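Local coordinates for malonyl CoA-acyl carrier protein transacylase (Synechocystis sp. PCC 6803 substr. Kazusa, PDB 4RR5), which catalyses transfer of the malonyl group from malonyl-CoA to holo-acyl carrier protein, supplying malonyl-ACP for fatty acid biosynthesis, at residues 138-141 with 147-150. Residues are numbered along the deposited sequence; the frame is centred on the assembly and turned at random.
Sequences QALT and VLAN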
# COMPACT_ATOMS: atom_id res chain seq x y z
N GLN A 138 -18.14 -19.98 -0.51
CA GLN A 138 -18.93 -20.73 0.45
C GLN A 138 -18.39 -20.51 1.86
O GLN A 138 -19.15 -20.31 2.80
CB GLN A 138 -18.96 -22.23 0.09
CG GLN A 138 -17.59 -22.90 0.12
CD GLN A 138 -17.64 -24.41 -0.02
OE1 GLN A 138 -18.71 -24.99 -0.20
NE2 GLN A 138 -16.48 -25.05 0.07
N ALA A 139 -17.06 -20.50 1.99
CA ALA A 139 -16.40 -20.37 3.28
C ALA A 139 -16.49 -18.94 3.81
O ALA A 139 -16.26 -18.69 4.99
CB ALA A 139 -14.95 -20.80 3.19
N LEU A 140 -16.84 -18.01 2.93
CA LEU A 140 -16.91 -16.59 3.27
C LEU A 140 -18.35 -16.10 3.37
O LEU A 140 -18.65 -15.21 4.17
CB LEU A 140 -16.13 -15.75 2.26
CG LEU A 140 -14.63 -15.62 2.56
CD1 LEU A 140 -13.85 -15.01 1.42
CD2 LEU A 140 -14.45 -14.80 3.82
N THR A 141 -19.25 -16.66 2.55
CA THR A 141 -20.68 -16.35 2.64
C THR A 141 -21.22 -16.70 4.03
O THR A 141 -21.03 -17.83 4.51
CB THR A 141 -21.49 -17.11 1.56
OG1 THR A 141 -21.51 -16.33 0.36
CG2 THR A 141 -22.92 -17.34 2.01
N VAL A 147 -13.43 -11.90 6.50
CA VAL A 147 -13.79 -11.12 5.31
C VAL A 147 -12.62 -11.07 4.32
O VAL A 147 -11.48 -11.42 4.66
CB VAL A 147 -14.21 -9.69 5.70
CG1 VAL A 147 -12.99 -8.81 5.93
CG2 VAL A 147 -15.13 -9.09 4.63
N LEU A 148 -12.90 -10.65 3.09
CA LEU A 148 -11.85 -10.48 2.10
C LEU A 148 -11.26 -9.08 2.22
O LEU A 148 -11.99 -8.08 2.16
CB LEU A 148 -12.39 -10.74 0.69
CG LEU A 148 -11.32 -11.03 -0.36
CD1 LEU A 148 -11.73 -12.16 -1.26
CD2 LEU A 148 -11.07 -9.78 -1.19
N ALA A 149 -9.95 -9.01 2.40
CA ALA A 149 -9.25 -7.78 2.77
C ALA A 149 -8.42 -7.23 1.61
O ALA A 149 -8.33 -6.02 1.42
CB ALA A 149 -8.36 -8.03 4.00
N ASN A 150 -7.79 -8.13 0.87
CA ASN A 150 -7.16 -7.77 -0.38
C ASN A 150 -7.74 -8.61 -1.49
O ASN A 150 -7.89 -9.83 -1.32
CB ASN A 150 -5.64 -8.01 -0.36
CG ASN A 150 -4.91 -7.16 0.65
OD1 ASN A 150 -5.51 -6.35 1.37
ND2 ASN A 150 -3.60 -7.36 0.74
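Leu140 reaches from the last part of helix 133-140 onto the backbone of Val147 and the side chain of Leu148. This is a helix-on-sheet contact in the small subdomain of the FabD acyltransferase fold, whose ferredoxin-like core sets helices 133-140 and 163-171 against an antiparallel sheet. A short loop links helix 133-140 to strand 146-153, so the contact closes a local helix-strand connection. The two methyls of Leu140 have different partners. CD2 lies 4.0 Å from Val147 CA and so meets main chain, while the valine side chain starts out away from the helix. CD1 meets Leu148 CD1 methyl to methyl at 4.4 Å, a light apolar touch. In Leu140, CD1 runs on anti to CA (chi2 169°), which carries it to Leu148, while CD2 branches off toward the Val147 backbone. The contact is small, burying 103 Å² in all, and Leu140 supplies more than half of it.

Further out, Ile169 of helix 163-171 also packs on Leu140, and Leu148 touches Val157 of the neighbouring strand 156-161. Backbone bonding to Ser160 holds Val147 in the sheet, and Ala149 and Asn150 form a classic beta bulge opposite Val158. The other side of the strand looks toward the probable active site: the side chain of Val147 is about 6 Å from that of His188, and Ala149 touches this histidine. On the helix side, CD2 of Leu140 also comes within 4.1 Å of Val147 N.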